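Lytic polysaccharide monooxygenase (Neurospora crassa, PDB 4QI8) probably cleaves cellulose chains oxidatively, as a secreted copper-dependent monooxygenase of the AA9 family that uses a reducing agent and oxygen. Local coordinates at residues V125-C130 with A161-T166; L145-A148 with A154-Y157; G183-K186 with G191-I194. All coordinates share one frame; numbering follows the deposited sequence. Where two conformers were deposited one is given.

Contact 1 and contact 2 share strand 155-166, meeting it near its two ends: contact 2 lies where the strand begins, beside the copper, and contact 1 lies where it runs out, with their centres about 27 Å apart. Contact 3, in the irregular chain after strand 178-179, has its centre about 11 Å from that of contact 2, and the two touch: Ala-148 O and Ile-194 N make a probable hydrogen bond of 3.0 Å. The side chain of Gln-155 in contact 2 is about 4 Å from the copper, and that of Ile-192 in contact 3 about 8 Å from that of Asp-33. Contact 1 lies on the other side of the chain's centre.

Contact 1. Residues V125-C130 with A161-T166; sequences VKIPSC and AQLSIT
Ile-127 and Ile-165 bring the two backbones nearest to each other, yet their CA atoms remain 8.7 Å apart, a spacing bridged by side chains and not by main-chain bonding. Ile-127 is the single contributor from 125-130. Its CG2 methyl, anti to the backbone N, meets the CD1 methyl of Ile-165 at 3.8 Å. The other branch of Ile-127 folds back at its second torsion (chi2 -63°) and takes CD1 to the neighbouring Leu-163, where it lies a looser 4.4 Å from Leu-163 CD1. The two branches thus divide their work between two residues set two apart on one strand. Ile-165 reaches out differently: its CG1-CD1 arm is fully extended (chi2 -179°), so that the terminal methyl is what arrives at the partner, and the two isoleucines cross obliquely.

This is facing-sheet packing in the beta-sandwich of the AA9 family. Residues 125-126 end a strand of the three-stranded antiparallel sheet, and 161-166 belong to the larger mixed sheet; Ile-127, just past the strand end, lies in the layer between them. The contact buries 101 Å², about half of it on Ile-127; Leu-163 also packs on Leu-54 and Leu-138, and Ile-165 on Val-56 and Tyr-136. Backbone bonds from Val-125 to Ile-62 and from Ile-127 to Thr-60 hold the first segment beside its sheet neighbour, and farther along Cys-130 is joined by a disulfide to Cys-214 at the C-terminus.

Ile-127 was modelled in two conformers, and the methyl assignments given here apply to one of them. All three touching residues are buried. The CD1 methyls of Leu-163 and Ile-165 also lie 4.3 Å from each other, which gives Ile-127 adjoining methyls to rest against.

Contact 2. Residues L145-A148 with A154-Y157; sequences LHVA and AQFY
The amide of Gln-155 overlaps the edge of the His-146 imidazole, its plane turned 88° from that of the ring. OE1 comes near the ring plane and approaches CE1 of His-146 to 3.2 Å. The site is the copper centre of the AA9 beta-sandwich, where a histidine brace built from His-1 and His-72 is joined by Tyr-157; the side chain of Gln-155 lies about 4 Å from the metal. His-146 and Gln-155 are probably both involved in binding oxygen there.

Residues 145-148 form a type I turn in the loop that links antiparallel strands 134-144 and 155-166. His-146 holds its CG between the backbone N and carbonyl carbon (chi1 47°), the crowded position, and this turns the imidazole toward Gln-155; its ring also stacks on that of His-72. A water in the ring plane joins the two polar groups: it is 2.8 Å from NE2 of His-146 and accepts from NE2 of Gln-155 at 3.1 Å.

The extended Gln-155 side chain is fixed at its other amide atom as well, since OE1 accepts from Tyr-157 OH in a 2.7 Å bond. That donor sits 40° out of the carbonyl plane. Carrying no polar end, a leucine in place of Gln-155 would probably leave the Tyr-157 hydroxyl without this acceptor and the bridging water without its amide donor. Gln-155 is thus a second-shell link between a copper-site tyrosine and His-146, the histidine stacked on His-72.

Beneath these polar groups the base of the loop is apolar. Leu-145 CD2 lies 4.3 Å from Ala-154 CB, and that same CB is 4.2 Å from the CB of Ala-148, whose N closes the turn by bonding to Leu-145 O at 3.2 Å.

Contact 3. Residues G183-K186 with G191-I194; sequences GAYK and GILI
Ile-192 touches 183-186 chiefly through one methyl. Its CD1 is 3.8 Å from Tyr-185 CB and 3.9 Å from Tyr-185 CG, and it lies 3.7 Å from Lys-186 O, so the methyl rests where the base of the tyrosine side chain meets the next peptide carbonyl. The arm that carries CD1 runs straight from CB, with CD1 anti to CA (chi2 174°), and crosses the tyrosine at about a right angle. Ile-192 accounts for over half of the 107 Å² buried here. Lys-186 contributes its backbone; beyond CB its side chain leads away toward the exposed surface.

The backbones stand well apart, with 7.9 Å between the CA atoms of Lys-186 and Ile-192. Neither segment is helix or strand: both belong to the long irregular chain that follows strand 178-179 and packs against the beta-sandwich core.

The next shell sets the tyrosine. Its hydroxyl is hydrogen-bonded to Glu-141 OE1, in strand 134-144, and to Tyr-79 OH, in strand 76-82, while its ring meets Phe-181 edge to face and Pro-207 packs on both Tyr-185 and Ile-192. Lys-186 N bonds to Asp-189 OD2 inside the short connection, and Gly-191 O, at its far end, to Tyr-204 OH, which comes from farther along the chain.

The chemistry is therefore divided along Tyr-185: its polar tip is held by directional bonds to the sheet, whereas its CB and CG offer the Ile-192 methyl an apolar surface beside Lys-186 O, a van der Waals contact not tied to one exact angle.

Contact 1. Residues V125-C130 with A161-T166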
ATOM      1  N   VAL A 125      -7.867   7.596  -0.226  1.00 12.42           N
ATOM      2  CA  VAL A 125      -6.714   7.553   0.654  1.00 13.40           C
ATOM      3  C   VAL A 125      -6.584   8.915   1.302  1.00 14.30           C
ATOM      4  O   VAL A 125      -6.313   9.907   0.632  1.00 14.01           O
ATOM      5  CB  VAL A 125      -5.410   7.227  -0.114  1.00 12.93           C
ATOM      6  CG1 VAL A 125      -4.245   7.158   0.838  1.00 14.37           C
ATOM      7  CG2 VAL A 125      -5.529   5.920  -0.889  1.00 12.96           C
ATOM      8  N   LYS A 126      -6.815   8.967   2.607  1.00 13.11           N
ATOM      9  CA  LYS A 126      -6.716  10.224   3.331  1.00 14.50           C
ATOM     10  C   LYS A 126      -5.273  10.486   3.754  1.00 14.13           C
ATOM     11  O   LYS A 126      -4.675   9.717   4.512  1.00 14.50           O
ATOM     12  CB  LYS A 126      -7.652  10.251   4.544  1.00 19.28           C
ATOM     13  CG  LYS A 126      -7.680  11.603   5.294  1.00 27.11           C
ATOM     14  CD  LYS A 126      -7.933  12.830   4.380  1.00 30.99           C
ATOM     15  CE  LYS A 126      -9.373  13.337   4.434  1.00 32.05           C
ATOM     16  NZ  LYS A 126      -9.624  14.429   3.433  1.00 31.14           N
ATOM     17  N   ILE A 127      -4.718  11.574   3.241  0.91 12.80           N
ATOM     18  CA  ILE A 127      -3.356  11.977   3.557  0.91 13.05           C
ATOM     19  C   ILE A 127      -3.373  12.782   4.862  0.91 13.91           C
ATOM     20  O   ILE A 127      -4.085  13.780   4.955  0.91 14.18           O
ATOM     21  CB  ILE A 127      -2.779  12.856   2.427  0.91 12.94           C
ATOM     22  CG1 ILE A 127      -2.838  12.127   1.072  0.91 13.54           C
ATOM     23  CG2 ILE A 127      -1.357  13.289   2.745  0.91 14.01           C
ATOM     24  CD1 ILE A 127      -2.004  10.842   0.976  0.91 14.65           C
ATOM     25  N   PRO A 128      -2.605  12.357   5.879  1.00 13.50           N
ATOM     26  CA  PRO A 128      -2.607  13.092   7.153  1.00 14.09           C
ATOM     27  C   PRO A 128      -2.278  14.574   6.999  1.00 14.07           C
ATOM     28  O   PRO A 128      -1.424  14.944   6.201  1.00 14.28           O
ATOM     29  CB  PRO A 128      -1.512  12.393   7.956  1.00 14.10           C
ATOM     30  CG  PRO A 128      -1.498  11.004   7.413  1.00 14.92           C
ATOM     31  CD  PRO A 128      -1.752  11.154   5.953  1.00 13.38           C
ATOM     32  N   SER A 129      -2.962  15.417   7.769  1.00 14.84           N
ATOM     33  CA  SER A 129      -2.784  16.863   7.666  1.00 15.40           C
ATOM     34  C   SER A 129      -1.459  17.325   8.245  1.00 14.77           C
ATOM     35  O   SER A 129      -0.930  18.372   7.858  1.00 17.09           O
ATOM     36  CB  SER A 129      -3.918  17.589   8.399  1.00 16.58           C
ATOM     37  OG  SER A 129      -3.893  17.323   9.795  1.00 18.69           O
ATOM     38  N   CYS A 130      -0.936  16.555   9.190  1.00 14.23           N
ATOM     39  CA  CYS A 130       0.111  17.057  10.067  1.00 14.89           C
ATOM     40  C   CYS A 130       1.527  16.705   9.629  1.00 14.73           C
ATOM     41  O   CYS A 130       2.490  17.197  10.220  1.00 16.15           O
ATOM     42  CB  CYS A 130      -0.126  16.562  11.498  1.00 16.14           C
ATOM     43  SG  CYS A 130      -0.146  14.745  11.663  1.00 19.75           S
ATOM     44  N   ALA A 161       3.060   5.054  -5.764  1.00  5.67           N
ATOM     45  CA  ALA A 161       2.877   6.334  -6.434  1.00  6.07           C
ATOM     46  C   ALA A 161       3.874   7.377  -5.952  1.00  5.31           C
ATOM     47  O   ALA A 161       4.294   7.362  -4.797  1.00  6.98           O
ATOM     48  CB  ALA A 161       1.462   6.836  -6.212  1.00  6.83           C
ATOM     49  N   GLN A 162       4.246   8.275  -6.858  1.00  6.07           N
ATOM     50  CA  GLN A 162       5.087   9.417  -6.535  1.00  6.48           C
ATOM     51  C   GLN A 162       4.223  10.642  -6.305  1.00  7.04           C
ATOM     52  O   GLN A 162       3.467  11.050  -7.194  1.00  7.40           O
ATOM     53  CB  GLN A 162       6.116   9.682  -7.648  1.00  7.23           C
ATOM     54  CG  GLN A 162       7.081   8.516  -7.825  1.00  7.72           C
ATOM     55  CD  GLN A 162       8.202   8.721  -8.828  1.00  8.27           C
ATOM     56  OE1 GLN A 162       8.955   7.780  -9.108  1.00  8.27           O
ATOM     57  NE2 GLN A 162       8.340   9.939  -9.359  1.00  9.54           N
ATOM     58  N   LEU A 163       4.347  11.216  -5.110  1.00  6.81           N
ATOM     59  CA  LEU A 163       3.590  12.402  -4.695  1.00  7.13           C
ATOM     60  C   LEU A 163       4.503  13.541  -4.286  1.00  8.55           C
ATOM     61  O   LEU A 163       5.612  13.330  -3.794  1.00  8.48           O
ATOM     62  CB  LEU A 163       2.699  12.103  -3.483  1.00  8.17           C
ATOM     63  CG  LEU A 163       1.744  10.923  -3.572  1.00  8.48           C
ATOM     64  CD1 LEU A 163       0.929  10.846  -2.287  1.00  9.60           C
ATOM     65  CD2 LEU A 163       0.826  11.020  -4.789  1.00  9.38           C
ATOM     66  N   SER A 164       4.008  14.756  -4.473  1.00  8.54           N
ATOM     67  CA  SER A 164       4.562  15.946  -3.843  1.00  9.97           C
ATOM     68  C   SER A 164       3.488  16.475  -2.899  1.00 10.78           C
ATOM     69  O   SER A 164       2.469  16.990  -3.349  1.00 11.09           O
ATOM     70  CB  SER A 164       4.930  16.987  -4.891  1.00 12.43           C
ATOM     71  OG  SER A 164       5.361  18.181  -4.270  1.00 14.87           O
ATOM     72  N   ILE A 165       3.703  16.296  -1.597  1.00 10.68           N
ATOM     73  CA  ILE A 165       2.708  16.662  -0.597  1.00 11.08           C
ATOM     74  C   ILE A 165       3.008  18.076  -0.119  1.00 12.73           C
ATOM     75  O   ILE A 165       4.122  18.376   0.310  1.00 13.71           O
ATOM     76  CB  ILE A 165       2.670  15.656   0.573  1.00 11.56           C
ATOM     77  CG1 ILE A 165       2.231  14.280   0.048  1.00 10.99           C
ATOM     78  CG2 ILE A 165       1.733  16.150   1.670  1.00 13.55           C
ATOM     79  CD1 ILE A 165       2.123  13.177   1.104  1.00 12.12           C
ATOM     80  N   THR A 166       2.011  18.946  -0.229  1.00 12.87           N
ATOM     81  CA  THR A 166       2.164  20.354   0.103  1.00 14.87           C
ATOM     82  C   THR A 166       1.343  20.730   1.328  1.00 14.57           C
ATOM     83  O   THR A 166       0.445  20.001   1.743  1.00 16.00           O
ATOM     84  CB  THR A 166       1.695  21.228  -1.061  1.00 17.59           C
ATOM     85  OG1 THR A 166       0.298  21.006  -1.281  1.00 17.04           O
ATOM     86  CG2 THR A 166       2.465  20.899  -2.332  1.00 17.80           C
TER

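Contact 2. Residues L145-A148 with A154-Y157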
ATOM      1  N   LEU A 145      -6.191 -13.215   0.885  1.00  5.42           N
ATOM      2  CA  LEU A 145      -6.014 -14.209   1.946  1.00  5.96           C
ATOM      3  C   LEU A 145      -6.792 -15.513   1.755  1.00  6.33           C
ATOM      4  O   LEU A 145      -6.847 -16.340   2.656  1.00  6.92           O
ATOM      5  CB  LEU A 145      -6.405 -13.596   3.296  1.00  6.51           C
ATOM      6  CG  LEU A 145      -5.531 -12.432   3.755  1.00  6.92           C
ATOM      7  CD1 LEU A 145      -6.111 -11.843   5.017  1.00  7.54           C
ATOM      8  CD2 LEU A 145      -4.092 -12.861   3.981  1.00  7.44           C
ATOM      9  N   HIS A 146      -7.415 -15.691   0.597  1.00  6.32           N
ATOM     10  CA  HIS A 146      -8.296 -16.835   0.389  1.00  6.79           C
ATOM     11  C   HIS A 146      -7.630 -18.200   0.583  1.00  7.06           C
ATOM     12  O   HIS A 146      -8.329 -19.144   0.955  1.00  7.98           O
ATOM     13  CB  HIS A 146      -8.983 -16.758  -0.979  1.00  7.47           C
ATOM     14  CG  HIS A 146      -8.062 -16.434  -2.102  1.00  7.76           C
ATOM     15  ND1 HIS A 146      -7.418 -15.219  -2.201  1.00  8.44           N
ATOM     16  CD2 HIS A 146      -7.675 -17.162  -3.171  1.00  9.41           C
ATOM     17  CE1 HIS A 146      -6.668 -15.221  -3.290  1.00  8.41           C
ATOM     18  NE2 HIS A 146      -6.804 -16.389  -3.893  1.00  9.55           N
ATOM     19  N   VAL A 147      -6.325 -18.321   0.309  1.00  6.21           N
ATOM     20  CA  VAL A 147      -5.610 -19.585   0.479  1.00  6.95           C
ATOM     21  C   VAL A 147      -4.411 -19.445   1.425  1.00  6.30           C
ATOM     22  O   VAL A 147      -3.496 -20.274   1.421  1.00  6.76           O
ATOM     23  CB  VAL A 147      -5.182 -20.194  -0.886  1.00  7.34           C
ATOM     24  CG1 VAL A 147      -6.422 -20.593  -1.690  1.00  8.33           C
ATOM     25  CG2 VAL A 147      -4.310 -19.235  -1.702  1.00  7.80           C
ATOM     26  N   ALA A 148      -4.465 -18.447   2.300  1.00  5.84           N
ATOM     27  CA  ALA A 148      -3.308 -18.028   3.083  1.00  6.68           C
ATOM     28  C   ALA A 148      -2.978 -18.886   4.304  1.00  6.41           C
ATOM     29  O   ALA A 148      -2.102 -18.530   5.073  1.00  6.69           O
ATOM     30  CB  ALA A 148      -3.487 -16.586   3.497  1.00  6.41           C
ATOM     31  N   ALA A 154      -0.240 -16.174   0.891  1.00  5.52           N
ATOM     32  CA  ALA A 154      -0.870 -14.858   0.819  1.00  5.69           C
ATOM     33  C   ALA A 154      -0.428 -14.169  -0.466  1.00  5.27           C
ATOM     34  O   ALA A 154       0.724 -14.263  -0.869  1.00  6.38           O
ATOM     35  CB  ALA A 154      -0.493 -14.034   2.037  1.00  6.62           C
ATOM     36  N   GLN A 155      -1.352 -13.451  -1.089  1.00  5.23           N
ATOM     37  CA  GLN A 155      -1.118 -12.834  -2.395  1.00  5.12           C
ATOM     38  C   GLN A 155      -1.107 -11.316  -2.261  1.00  5.15           C
ATOM     39  O   GLN A 155      -2.145 -10.692  -2.036  1.00  6.25           O
ATOM     40  CB  GLN A 155      -2.218 -13.259  -3.377  1.00  5.47           C
ATOM     41  CG  GLN A 155      -2.239 -14.758  -3.599  1.00  5.52           C
ATOM     42  CD  GLN A 155      -3.305 -15.229  -4.565  1.00  5.80           C
ATOM     43  OE1 GLN A 155      -4.114 -14.441  -5.083  1.00  6.48           O
ATOM     44  NE2 GLN A 155      -3.327 -16.535  -4.798  1.00  6.54           N
ATOM     45  N   PHE A 156       0.067 -10.713  -2.411  1.00  4.69           N
ATOM     46  CA  PHE A 156       0.206  -9.262  -2.283  1.00  5.05           C
ATOM     47  C   PHE A 156       0.166  -8.592  -3.659  1.00  4.82           C
ATOM     48  O   PHE A 156       0.966  -8.912  -4.547  1.00  5.44           O
ATOM     49  CB  PHE A 156       1.524  -8.893  -1.586  1.00  5.06           C
ATOM     50  CG  PHE A 156       1.637  -9.376  -0.163  1.00  5.57           C
ATOM     51  CD1 PHE A 156       2.010 -10.680   0.127  1.00  6.32           C
ATOM     52  CD2 PHE A 156       1.419  -8.500   0.885  1.00  6.73           C
ATOM     53  CE1 PHE A 156       2.134 -11.100   1.439  1.00  7.34           C
ATOM     54  CE2 PHE A 156       1.550  -8.917   2.193  1.00  7.13           C
ATOM     55  CZ  PHE A 156       1.906 -10.222   2.465  1.00  8.46           C
ATOM     56  N   TYR A 157      -0.762  -7.652  -3.819  1.00  4.73           N
ATOM     57  CA  TYR A 157      -0.924  -6.880  -5.053  1.00  4.99           C
ATOM     58  C   TYR A 157      -0.537  -5.441  -4.702  1.00  4.58           C
ATOM     59  O   TYR A 157      -1.188  -4.814  -3.880  1.00  5.57           O
ATOM     60  CB  TYR A 157      -2.375  -6.976  -5.554  1.00  5.40           C
ATOM     61  CG  TYR A 157      -2.793  -8.397  -5.853  1.00  5.27           C
ATOM     62  CD1 TYR A 157      -2.568  -8.951  -7.117  1.00  5.14           C
ATOM     63  CD2 TYR A 157      -3.406  -9.196  -4.888  1.00  5.17           C
ATOM     64  CE1 TYR A 157      -2.933 -10.250  -7.405  1.00  5.23           C
ATOM     65  CE2 TYR A 157      -3.781 -10.499  -5.176  1.00  5.19           C
ATOM     66  CZ  TYR A 157      -3.539 -11.020  -6.435  1.00  5.45           C
ATOM     67  OH  TYR A 157      -3.887 -12.311  -6.762  1.00  5.76           O
TER
HETATM   68  O   HOH W   1      -5.777 -17.809  -6.109  1.00 15.08           O

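Contact 3. Residues G183-K186 with G191-I194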
ATOM      1  N   GLY A 183      11.130  -6.353   5.315  1.00  6.63           N
ATOM      2  CA  GLY A 183      11.495  -6.277   6.719  1.00  7.13           C
ATOM      3  C   GLY A 183      10.289  -6.259   7.638  1.00  7.60           C
ATOM      4  O   GLY A 183      10.291  -6.891   8.689  1.00  9.57           O
ATOM      5  N   ALA A 184       9.254  -5.535   7.239  1.00  6.97           N
ATOM      6  CA  ALA A 184       8.096  -5.333   8.103  1.00  8.01           C
ATOM      7  C   ALA A 184       7.311  -6.612   8.320  1.00  7.25           C
ATOM      8  O   ALA A 184       6.705  -6.796   9.378  1.00  8.99           O
ATOM      9  CB  ALA A 184       7.175  -4.275   7.509  1.00  9.30           C
ATOM     10  N   TYR A 185       7.282  -7.463   7.298  1.00  6.01           N
ATOM     11  CA  TYR A 185       6.443  -8.647   7.305  1.00  6.61           C
ATOM     12  C   TYR A 185       7.271  -9.921   7.374  1.00  6.63           C
ATOM     13  O   TYR A 185       8.374 -10.003   6.809  1.00  7.22           O
ATOM     14  CB  TYR A 185       5.579  -8.708   6.044  1.00  6.23           C
ATOM     15  CG  TYR A 185       4.619  -7.562   5.823  1.00  6.51           C
ATOM     16  CD1 TYR A 185       4.282  -6.679   6.835  1.00  6.43           C
ATOM     17  CD2 TYR A 185       4.027  -7.376   4.581  1.00  6.30           C
ATOM     18  CE1 TYR A 185       3.402  -5.650   6.619  1.00  7.08           C
ATOM     19  CE2 TYR A 185       3.136  -6.329   4.359  1.00  7.14           C
ATOM     20  CZ  TYR A 185       2.823  -5.473   5.392  1.00  6.44           C
ATOM     21  OH  TYR A 185       1.956  -4.420   5.217  1.00  7.21           O
ATOM     22  N   LYS A 186       6.696 -10.910   8.047  1.00  6.58           N
ATOM     23  CA  LYS A 186       7.218 -12.266   8.076  1.00  6.59           C
ATOM     24  C   LYS A 186       6.119 -13.206   7.610  1.00  5.74           C
ATOM     25  O   LYS A 186       4.935 -12.945   7.820  1.00  6.52           O
ATOM     26  CB  LYS A 186       7.689 -12.652   9.478  1.00  7.46           C
ATOM     27  CG  LYS A 186       8.927 -11.867   9.931  1.00  9.60           C
ATOM     28  CD  LYS A 186       9.484 -12.345  11.255  1.00 12.39           C
ATOM     29  CE  LYS A 186       8.682 -11.825  12.427  1.00 14.51           C
ATOM     30  NZ  LYS A 186       8.862 -10.355  12.604  1.00 15.25           N
ATOM     31  N   GLY A 191      -1.660 -12.211  10.473  1.00  7.28           N
ATOM     32  CA  GLY A 191      -2.544 -11.693   9.444  1.00  8.21           C
ATOM     33  C   GLY A 191      -2.111 -12.048   8.027  1.00  6.92           C
ATOM     34  O   GLY A 191      -2.738 -11.601   7.065  1.00  7.05           O
ATOM     35  N   ILE A 192      -1.048 -12.847   7.913  1.00  6.19           N
ATOM     36  CA  ILE A 192      -0.504 -13.310   6.632  1.00  5.92           C
ATOM     37  C   ILE A 192      -0.657 -14.835   6.515  1.00  6.36           C
ATOM     38  O   ILE A 192      -1.117 -15.336   5.483  1.00  6.73           O
ATOM     39  CB  ILE A 192       0.965 -12.856   6.472  1.00  6.38           C
ATOM     40  CG1 ILE A 192       1.014 -11.334   6.358  1.00  6.97           C
ATOM     41  CG2 ILE A 192       1.611 -13.504   5.255  1.00  6.60           C
ATOM     42  CD1 ILE A 192       2.407 -10.739   6.345  1.00  6.75           C
ATOM     43  N   LEU A 193      -0.252 -15.550   7.569  0.89  5.29           N
ATOM     44  CA  LEU A 193      -0.471 -16.988   7.697  0.79  6.87           C
ATOM     45  C   LEU A 193      -1.759 -17.155   8.482  0.88  5.99           C
ATOM     46  O   LEU A 193      -1.768 -17.041   9.708  0.80  6.74           O
ATOM     47  CB  LEU A 193       0.691 -17.645   8.442  0.79  7.53           C
ATOM     48  CG  LEU A 193       0.647 -19.170   8.494  0.79  8.29           C
ATOM     49  CD1 LEU A 193       0.963 -19.722   7.118  0.79  8.95           C
ATOM     50  CD2 LEU A 193       1.602 -19.738   9.541  0.79 10.79           C
ATOM     51  N   ILE A 194      -2.849 -17.422   7.776  1.00  6.78           N
ATOM     52  CA  ILE A 194      -4.160 -17.381   8.380  1.00  7.45           C
ATOM     53  C   ILE A 194      -5.150 -18.159   7.540  1.00  7.07           C
ATOM     54  O   ILE A 194      -5.142 -18.069   6.311  1.00  7.29           O
ATOM     55  CB  ILE A 194      -4.636 -15.891   8.554  1.00  7.60           C
ATOM     56  CG1 ILE A 194      -6.025 -15.828   9.196  1.00  8.52           C
ATOM     57  CG2 ILE A 194      -4.603 -15.136   7.236  1.00  8.42           C
ATOM     58  CD1 ILE A 194      -6.455 -14.414   9.556  1.00 10.90           C
TER